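Local coordinates for protein blue-light-activated histidine kinase 2 (Erythrobacter litoralis HTCC2594, PDB 4R39) that acts as a blue-light-activated histidine kinase that uses ATP to phosphorylate histidine and is involved in increased bacterial virulence upon exposure to light, at residues A24-R29 and L67-M72; T81-P86 and D117-T122; L197-N202 and V212-P217. All coordinates share one frame; numbering follows the deposited sequence.

This chain is the C-terminal histidine kinase part of the protein. Interactions 1 and 2 are neighbours, their centres about 12 Å apart. They meet at Val120, where Met72 CE packs on Val120 CG1 at 3.5 Å and Arg29 NH2 lies 3.7 Å from Val120 CG2, and Glu71 also packs on Ile85 and Pro86. The part carrying the predicted phosphoacceptor His28 thus joins the start of helix 120-140, which packs against the ATPase sheet. Interaction 2 touches interaction 3, centred about 17 Å away, through Thr122 and Leu197. Interactions 1 and 3 stay apart, nearest atoms about 11 Å. In interaction 3 the Val212 side chain is about 6 Å from the bound ATP analogue and about 11 Å from magnesium.

Interaction 1: A24-R29 and L67-M72; sequences AEVQHR and LLYQEM
Arg29 NH1 and Met72 SD make the closest polar approach of this contact, at 3.9 Å, with the sulfur above one face of the guanidinium and displaced toward its rim. No hydrogen bond spans the two segments. The Arg29 chain, bent at chi2 and chi3, runs past Met72 in the opposite direction. Met72 bends at its own chi3 (-125°), which carries CE back onto Val26 CG2 at 3.6 Å; the two side chains cross at about a right angle. Val26 is the hub of the apolar packing. With CG1 anti to the backbone N (chi1 174°), that branch meets Leu68 CD2 at 3.9 Å, while CG2 also reaches Tyr69 CB at 3.9 Å. The Tyr69 ring turns an edge to helix 16-27: Glu25 CB lies near its plane, 4.2 Å from Tyr69 CE2. The Tyr69 hydroxyl is hydrogen-bonded to Arg21. Helices 16-27 and 58-75 are joined in this way in the helical part of the kinase, close to the predicted phosphoacceptor His28, which is unmodified in this structure. Apart from the guanidinium lying against sulfur, the contact is made of methyl and ring-edge packing, and depends on shape and apolar burial rather than on directional bonds.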
loop_
_atom_site.group_PDB
_atom_site.type_symbol
_atom_site.label_atom_id
_atom_site.label_comp_id
_atom_site.label_asym_id
_atom_site.label_seq_id
_atom_site.Cartn_x
_atom_site.Cartn_y
_atom_site.Cartn_z
ATOM N N ALA A 24 -9.873 12.613 -6.997
ATOM C CA ALA A 24 -9.292 13.685 -7.797
ATOM C C ALA A 24 -8.449 14.612 -6.925
ATOM O O ALA A 24 -7.358 15.018 -7.325
ATOM C CB ALA A 24 -10.373 14.469 -8.516
ATOM N N GLU A 25 -8.953 14.951 -5.741
ATOM C CA GLU A 25 -8.189 15.778 -4.815
ATOM C C GLU A 25 -6.855 15.117 -4.510
ATOM O O GLU A 25 -5.820 15.780 -4.494
ATOM C CB GLU A 25 -8.965 16.035 -3.519
ATOM C CG GLU A 25 -9.799 17.314 -3.534
ATOM C CD GLU A 25 -8.961 18.560 -3.777
ATOM O OE1 GLU A 25 -7.732 18.508 -3.552
ATOM O OE2 GLU A 25 -9.534 19.589 -4.199
ATOM N N VAL A 26 -6.882 13.806 -4.282
ATOM C CA VAL A 26 -5.651 13.048 -4.102
ATOM C C VAL A 26 -4.790 13.163 -5.358
ATOM O O VAL A 26 -3.605 13.490 -5.277
ATOM C CB VAL A 26 -5.932 11.552 -3.813
ATOM C CG1 VAL A 26 -4.629 10.752 -3.774
ATOM C CG2 VAL A 26 -6.694 11.386 -2.501
ATOM N N GLN A 27 -5.399 12.904 -6.513
ATOM C CA GLN A 27 -4.676 12.874 -7.784
ATOM C C GLN A 27 -3.958 14.188 -8.081
ATOM O O GLN A 27 -2.854 14.192 -8.628
ATOM C CB GLN A 27 -5.636 12.552 -8.932
ATOM C CG GLN A 27 -4.978 12.502 -10.304
ATOM C CD GLN A 27 -5.973 12.206 -11.410
ATOM O OE1 GLN A 27 -7.029 11.622 -11.168
ATOM N NE2 GLN A 27 -5.645 12.614 -12.631
ATOM N N HIS A 28 -4.587 15.301 -7.719
ATOM C CA HIS A 28 -4.029 16.612 -8.023
ATOM C C HIS A 28 -2.983 17.064 -7.002
ATOM O O HIS A 28 -2.408 18.140 -7.150
ATOM C CB HIS A 28 -5.152 17.645 -8.153
ATOM C CG HIS A 28 -6.089 17.372 -9.290
ATOM N ND1 HIS A 28 -7.431 17.679 -9.242
ATOM C CD2 HIS A 28 -5.874 16.815 -10.506
ATOM C CE1 HIS A 28 -8.004 17.324 -10.380
ATOM N NE2 HIS A 28 -7.080 16.798 -11.165
ATOM N N ARG A 29 -2.730 16.246 -5.979
ATOM C CA ARG A 29 -1.637 16.509 -5.035
ATOM C C ARG A 29 -0.442 15.579 -5.288
ATOM O O ARG A 29 0.563 15.672 -4.588
ATOM C CB ARG A 29 -2.078 16.350 -3.568
ATOM C CG ARG A 29 -3.416 16.987 -3.174
ATOM C CD ARG A 29 -3.286 18.293 -2.368
ATOM N NE ARG A 29 -2.371 18.228 -1.222
ATOM C CZ ARG A 29 -2.736 18.157 0.059
ATOM N NH1 ARG A 29 -4.017 18.121 0.412
ATOM N NH2 ARG A 29 -1.807 18.119 1.007
ATOM N N LEU A 67 -8.571 6.424 2.485
ATOM C CA LEU A 67 -7.981 6.557 3.803
ATOM C C LEU A 67 -6.913 7.635 3.770
ATOM O O LEU A 67 -6.754 8.386 4.731
ATOM C CB LEU A 67 -7.391 5.228 4.268
ATOM C CG LEU A 67 -8.438 4.180 4.646
ATOM C CD1 LEU A 67 -7.779 2.829 4.873
ATOM C CD2 LEU A 67 -9.225 4.610 5.881
ATOM N N LEU A 68 -6.195 7.719 2.653
ATOM C CA LEU A 68 -5.184 8.754 2.492
ATOM C C LEU A 68 -5.850 10.122 2.400
ATOM O O LEU A 68 -5.359 11.098 2.971
ATOM C CB LEU A 68 -4.332 8.496 1.247
ATOM C CG LEU A 68 -3.318 9.604 0.929
ATOM C CD1 LEU A 68 -2.157 9.630 1.910
ATOM C CD2 LEU A 68 -2.815 9.485 -0.503
ATOM N N TYR A 69 -6.962 10.194 1.670
ATOM C CA TYR A 69 -7.694 11.445 1.538
ATOM C C TYR A 69 -8.126 11.936 2.909
ATOM O O TYR A 69 -8.040 13.129 3.205
ATOM C CB TYR A 69 -8.927 11.280 0.648
ATOM C CG TYR A 69 -9.875 12.449 0.763
ATOM C CD1 TYR A 69 -10.927 12.427 1.671
ATOM C CD2 TYR A 69 -9.702 13.586 -0.014
ATOM C CE1 TYR A 69 -11.787 13.501 1.793
ATOM C CE2 TYR A 69 -10.559 14.664 0.099
ATOM C CZ TYR A 69 -11.597 14.619 1.004
ATOM O OH TYR A 69 -12.450 15.693 1.116
ATOM N N GLN A 70 -8.592 11.009 3.743
ATOM C CA GLN A 70 -9.024 11.347 5.094
ATOM C C GLN A 70 -7.890 11.965 5.914
ATOM O O GLN A 70 -8.109 12.919 6.657
ATOM C CB GLN A 70 -9.564 10.109 5.808
ATOM C CG GLN A 70 -10.912 9.637 5.304
ATOM C CD GLN A 70 -11.428 8.445 6.082
ATOM O OE1 GLN A 70 -11.211 8.337 7.291
ATOM N NE2 GLN A 70 -12.106 7.536 5.392
ATOM N N GLU A 71 -6.683 11.423 5.772
ATOM C CA GLU A 71 -5.519 11.956 6.474
ATOM C C GLU A 71 -5.159 13.353 5.971
ATOM O O GLU A 71 -4.737 14.210 6.746
ATOM C CB GLU A 71 -4.313 11.028 6.303
ATOM C CG GLU A 71 -4.513 9.624 6.851
ATOM C CD GLU A 71 -4.688 9.589 8.359
ATOM O OE1 GLU A 71 -4.348 10.589 9.028
ATOM O OE2 GLU A 71 -5.168 8.556 8.874
ATOM N N MET A 72 -5.322 13.578 4.672
ATOM C CA MET A 72 -5.034 14.877 4.079
ATOM C C MET A 72 -6.021 15.919 4.566
ATOM O O MET A 72 -5.658 17.059 4.843
ATOM C CB MET A 72 -5.144 14.808 2.563
ATOM C CG MET A 72 -3.972 14.184 1.864
ATOM S SD MET A 72 -4.256 14.250 0.090
ATOM C CE MET A 72 -4.074 12.539 -0.335
#

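Interaction 2: T81-P86 and D117-T122; sequences TDKIIP and DVPVET
Ile84 CD1 meets Val120 CG2 at 3.6 Å, the two side chains crossing obliquely. Although its CB points away from the other segment, Ile84 places CG1 between the backbone N and the carbonyl carbon (chi1 54°), and the extended chi2 brings the terminal methyl back to the helix start. Ile85 is set differently, with CG1 anti to its carbonyl carbon (chi1 -59°), and its CG1 comes 4.1 Å from Val120 CG2. Val118 lies on the same face of the sheet as Ile85, its CG2 set against Ile85 CB. Both isoleucines stand opposite Val118 in a classic beta bulge within the small antiparallel pair 85-86 and 117-118. Val118 O takes two N-H groups: Ile85 N at 2.9 Å in the carbonyl plane, and Ile84 N at 3.0 Å from well above it. Val118 N returns a bond to Ile85 O. On the sheet's other face, Asp117 OD1 lies beside Pro86 CA, and a water donates to both Asp117 OD2 and Lys83 O. The extended Lys83 chain carries its methylenes past Asp117 O, with CB 3.5 Å from that oxygen. Pro119, the N-cap residue of helix 120-140, rests its CG 3.7 Å from Thr81 O, and Val120 N of the first turn gives its hydrogen to a second water, which also lies beside Asp82 O.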
loop_
_atom_site.group_PDB
_atom_site.type_symbol
_atom_site.label_atom_id
_atom_site.label_comp_id
_atom_site.label_asym_id
_atom_site.label_seq_id
_atom_site.Cartn_x
_atom_site.Cartn_y
_atom_site.Cartn_z
ATOM N N THR A 81 6.303 18.765 -0.141
ATOM C CA THR A 81 7.436 18.171 0.567
ATOM C C THR A 81 7.240 18.132 2.084
ATOM O O THR A 81 8.037 17.523 2.803
ATOM C CB THR A 81 8.743 18.933 0.269
ATOM O OG1 THR A 81 8.527 20.342 0.426
ATOM C CG2 THR A 81 9.223 18.648 -1.147
ATOM N N ASP A 82 6.185 18.778 2.570
ATOM C CA ASP A 82 5.948 18.859 4.006
ATOM C C ASP A 82 5.484 17.527 4.588
ATOM O O ASP A 82 4.566 16.888 4.068
ATOM C CB ASP A 82 4.931 19.961 4.323
ATOM C CG ASP A 82 5.500 21.360 4.125
ATOM O OD1 ASP A 82 6.727 21.486 3.913
ATOM O OD2 ASP A 82 4.723 22.337 4.192
ATOM N N LYS A 83 6.138 17.118 5.671
ATOM C CA LYS A 83 5.779 15.902 6.387
ATOM C C LYS A 83 4.523 16.163 7.207
ATOM O O LYS A 83 4.583 16.805 8.256
ATOM C CB LYS A 83 6.929 15.482 7.300
ATOM C CG LYS A 83 8.262 15.352 6.583
ATOM C CD LYS A 83 9.388 15.053 7.554
ATOM C CE LYS A 83 10.716 14.905 6.831
ATOM N NZ LYS A 83 11.812 14.520 7.764
ATOM N N ILE A 84 3.388 15.670 6.725
ATOM C CA ILE A 84 2.096 16.021 7.304
ATOM C C ILE A 84 1.176 14.819 7.529
ATOM O O ILE A 84 0.172 14.930 8.232
ATOM C CB ILE A 84 1.360 17.030 6.403
ATOM C CG1 ILE A 84 1.251 16.485 4.979
ATOM C CG2 ILE A 84 2.099 18.356 6.382
ATOM C CD1 ILE A 84 0.091 17.056 4.212
ATOM N N ILE A 85 1.517 13.683 6.925
ATOM C CA ILE A 85 0.695 12.477 7.032
ATOM C C ILE A 85 1.258 11.521 8.083
ATOM O O ILE A 85 2.406 11.098 7.970
ATOM C CB ILE A 85 0.624 11.725 5.685
ATOM C CG1 ILE A 85 0.030 12.619 4.589
ATOM C CG2 ILE A 85 -0.197 10.448 5.824
ATOM C CD1 ILE A 85 -1.391 13.086 4.855
ATOM N N PRO A 86 0.452 11.165 9.100
ATOM C CA PRO A 86 0.904 10.163 10.075
ATOM C C PRO A 86 0.859 8.746 9.504
ATOM O O PRO A 86 -0.190 8.109 9.486
ATOM C CB PRO A 86 -0.094 10.319 11.224
ATOM C CG PRO A 86 -1.314 10.853 10.595
ATOM C CD PRO A 86 -0.868 11.716 9.455
ATOM N N ASP A 117 5.735 11.122 10.596
ATOM C CA ASP A 117 5.045 11.956 9.624
ATOM C C ASP A 117 5.824 11.987 8.318
ATOM O O ASP A 117 7.043 12.173 8.314
ATOM C CB ASP A 117 4.862 13.379 10.156
ATOM C CG ASP A 117 3.710 13.497 11.146
ATOM O OD1 ASP A 117 2.907 12.545 11.262
ATOM O OD2 ASP A 117 3.604 14.557 11.804
ATOM N N VAL A 118 5.109 11.804 7.212
ATOM C CA VAL A 118 5.719 11.800 5.888
ATOM C C VAL A 118 4.929 12.684 4.929
ATOM O O VAL A 118 3.796 13.062 5.219
ATOM C CB VAL A 118 5.773 10.376 5.316
ATOM C CG1 VAL A 118 6.503 9.451 6.281
ATOM C CG2 VAL A 118 4.364 9.858 5.032
ATOM N N PRO A 119 5.521 13.018 3.775
ATOM C CA PRO A 119 4.778 13.780 2.765
ATOM C C PRO A 119 3.641 12.960 2.163
ATOM O O PRO A 119 3.655 11.735 2.265
ATOM C CB PRO A 119 5.837 14.083 1.701
ATOM C CG PRO A 119 7.150 13.921 2.399
ATOM C CD PRO A 119 6.933 12.840 3.399
ATOM N N VAL A 120 2.675 13.632 1.541
ATOM C CA VAL A 120 1.521 12.952 0.958
ATOM C C VAL A 120 1.938 11.886 -0.049
ATOM O O VAL A 120 1.463 10.754 0.008
ATOM C CB VAL A 120 0.576 13.943 0.247
ATOM C CG1 VAL A 120 -0.608 13.203 -0.370
ATOM C CG2 VAL A 120 0.086 15.002 1.220
ATOM N N GLU A 121 2.817 12.256 -0.977
ATOM C CA GLU A 121 3.257 11.336 -2.018
ATOM C C GLU A 121 3.911 10.099 -1.426
ATOM O O GLU A 121 3.731 8.993 -1.923
ATOM C CB GLU A 121 4.247 12.018 -2.960
ATOM C CG GLU A 121 3.592 12.869 -4.038
ATOM C CD GLU A 121 4.417 12.953 -5.307
ATOM O OE1 GLU A 121 5.399 12.189 -5.438
ATOM O OE2 GLU A 121 4.079 13.779 -6.184
ATOM N N THR A 122 4.680 10.292 -0.365
ATOM C CA THR A 122 5.377 9.189 0.270
ATOM C C THR A 122 4.371 8.227 0.892
ATOM O O THR A 122 4.518 7.008 0.786
ATOM C CB THR A 122 6.345 9.703 1.350
ATOM O OG1 THR A 122 7.259 10.636 0.763
ATOM C CG2 THR A 122 7.128 8.553 1.968
HETATM O O HOH W 1 3.135 16.403 1.664
HETATM O O HOH W 2 5.339 16.663 11.188
#

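Interaction 3: L197-N202 and V212-P217; sequences LGAELN and VNIDIP
Val212 opens the pairing by laying CG1 against Leu201 CG at 4.2 Å, while its CA-H points at Asn202 O. Asn213 follows in a hydrogen-bonded pair with Asn202: each backbone N reaches the other residue's O, Asn202 N to Asn213 O at 2.9 Å. A water bound to Asn202 ND2 at 2.7 Å sits on this polar face between Asn213 O and Asp215 OD2, and the Asn213 amide oxygen turns to Thr165 on the neighbouring strand. Ile214 points to the opposite, apolar face, side by side with Leu201 and heading the same way, its CG1 4.0 Å from Leu201 CD1. Leu201 CG is anti to the backbone N (chi1 -170°), and the side chain continues onto Val190 and Val194 of helix 185-196. The two strands form an antiparallel hairpin at the edge of the mixed sheet of the Bergerat ATPase fold, with 200-204 outermost and the apolar face packed on helices. Asp215 is paired with Glu200 by two backbone bonds; its carboxylate makes a salt bridge with Arg163. Ile216 brings CG1 3.7 Å from Ala199 CB, which also touches Ile214 CG2, and sets CG2 4.1 Å from Leu197 CD2; Leu197 also packs on helix 120-140. The Pro217 ring lies against the carbonyls that follow helix 185-196: CG is 3.3 Å from Gly198 O and CD 3.4 Å from Leu197 O. Gly198, with positive phi, ends that helix in a Schellman motif, and Gln221 NE2 bonds to both Leu197 O and Pro217 O.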
loop_
_atom_site.group_PDB
_atom_site.type_symbol
_atom_site.label_atom_id
_atom_site.label_comp_id
_atom_site.label_asym_id
_atom_site.label_seq_id
_atom_site.Cartn_x
_atom_site.Cartn_y
_atom_site.Cartn_z
ATOM N N LEU A 197 9.680 5.732 -4.637
ATOM C CA LEU A 197 10.084 5.979 -3.258
ATOM C C LEU A 197 11.598 6.030 -3.104
ATOM O O LEU A 197 12.108 6.379 -2.041
ATOM C CB LEU A 197 9.535 4.875 -2.354
ATOM C CG LEU A 197 8.080 5.003 -1.924
ATOM C CD1 LEU A 197 7.589 3.684 -1.359
ATOM C CD2 LEU A 197 7.946 6.109 -0.896
ATOM N N GLY A 198 12.313 5.672 -4.164
ATOM C CA GLY A 198 13.756 5.542 -4.093
ATOM C C GLY A 198 14.135 4.416 -3.150
ATOM O O GLY A 198 15.198 4.446 -2.526
ATOM N N ALA A 199 13.254 3.421 -3.057
ATOM C CA ALA A 199 13.386 2.344 -2.079
ATOM C C ALA A 199 14.030 1.094 -2.669
ATOM O O ALA A 199 14.281 1.019 -3.869
ATOM C CB ALA A 199 12.021 1.996 -1.517
ATOM N N GLU A 200 14.288 0.119 -1.804
ATOM C CA GLU A 200 14.819 -1.179 -2.200
ATOM C C GLU A 200 13.865 -2.245 -1.693
ATOM O O GLU A 200 13.527 -2.254 -0.516
ATOM C CB GLU A 200 16.190 -1.422 -1.570
ATOM C CG GLU A 200 17.174 -0.259 -1.683
ATOM C CD GLU A 200 17.933 -0.236 -2.998
ATOM O OE1 GLU A 200 18.096 -1.308 -3.624
ATOM O OE2 GLU A 200 18.374 0.862 -3.402
ATOM N N LEU A 201 13.436 -3.140 -2.578
ATOM C CA LEU A 201 12.568 -4.248 -2.193
ATOM C C LEU A 201 13.342 -5.560 -2.274
ATOM O O LEU A 201 14.171 -5.745 -3.164
ATOM C CB LEU A 201 11.336 -4.297 -3.099
ATOM C CG LEU A 201 10.212 -5.256 -2.695
ATOM C CD1 LEU A 201 8.867 -4.715 -3.160
ATOM C CD2 LEU A 201 10.437 -6.651 -3.263
ATOM N N ASN A 202 13.071 -6.455 -1.329
ATOM C CA ASN A 202 13.675 -7.784 -1.304
ATOM C C ASN A 202 12.645 -8.827 -0.900
ATOM O O ASN A 202 11.711 -8.521 -0.168
ATOM C CB ASN A 202 14.851 -7.827 -0.329
ATOM C CG ASN A 202 16.072 -7.097 -0.852
ATOM O OD1 ASN A 202 16.787 -7.601 -1.724
ATOM N ND2 ASN A 202 16.328 -5.911 -0.311
ATOM N N VAL A 212 8.824 -10.125 2.787
ATOM C CA VAL A 212 9.072 -8.963 1.942
ATOM C C VAL A 212 9.582 -7.806 2.791
ATOM O O VAL A 212 9.001 -7.491 3.826
ATOM C CB VAL A 212 7.794 -8.520 1.221
ATOM C CG1 VAL A 212 8.093 -7.381 0.260
ATOM C CG2 VAL A 212 7.173 -9.699 0.487
ATOM N N ASN A 213 10.668 -7.182 2.342
ATOM C CA ASN A 213 11.257 -6.042 3.034
ATOM C C ASN A 213 11.502 -4.890 2.087
ATOM O O ASN A 213 12.186 -5.047 1.081
ATOM C CB ASN A 213 12.583 -6.432 3.679
ATOM C CG ASN A 213 12.397 -7.176 4.975
ATOM O OD1 ASN A 213 12.077 -6.581 6.004
ATOM N ND2 ASN A 213 12.606 -8.485 4.943
ATOM N N ILE A 214 10.938 -3.734 2.414
ATOM C CA ILE A 214 11.174 -2.519 1.649
ATOM C C ILE A 214 11.919 -1.537 2.531
ATOM O O ILE A 214 11.427 -1.160 3.590
ATOM C CB ILE A 214 9.868 -1.867 1.164
ATOM C CG1 ILE A 214 9.022 -2.870 0.378
ATOM C CG2 ILE A 214 10.173 -0.672 0.274
ATOM C CD1 ILE A 214 8.139 -3.745 1.236
ATOM N N ASP A 215 13.111 -1.144 2.101
ATOM C CA ASP A 215 13.875 -0.112 2.790
ATOM C C ASP A 215 13.661 1.217 2.076
ATOM O O ASP A 215 13.942 1.337 0.882
ATOM C CB ASP A 215 15.364 -0.476 2.837
ATOM C CG ASP A 215 15.705 -1.423 3.986
ATOM O OD1 ASP A 215 15.107 -1.290 5.077
ATOM O OD2 ASP A 215 16.580 -2.298 3.801
ATOM N N ILE A 216 13.165 2.209 2.814
ATOM C CA ILE A 216 12.757 3.487 2.229
ATOM C C ILE A 216 13.531 4.656 2.843
ATOM O O ILE A 216 13.583 4.785 4.065
ATOM C CB ILE A 216 11.249 3.721 2.438
ATOM C CG1 ILE A 216 10.449 2.563 1.830
ATOM C CG2 ILE A 216 10.822 5.046 1.816
ATOM C CD1 ILE A 216 9.042 2.436 2.366
ATOM N N PRO A 217 14.135 5.520 2.003
ATOM C CA PRO A 217 14.860 6.658 2.576
ATOM C C PRO A 217 13.966 7.886 2.757
ATOM O O PRO A 217 13.726 8.620 1.798
ATOM C CB PRO A 217 15.956 6.937 1.538
ATOM C CG PRO A 217 15.577 6.142 0.296
ATOM C CD PRO A 217 14.236 5.520 0.533
HETATM O O HOH W 3 15.326 -4.309 1.574
#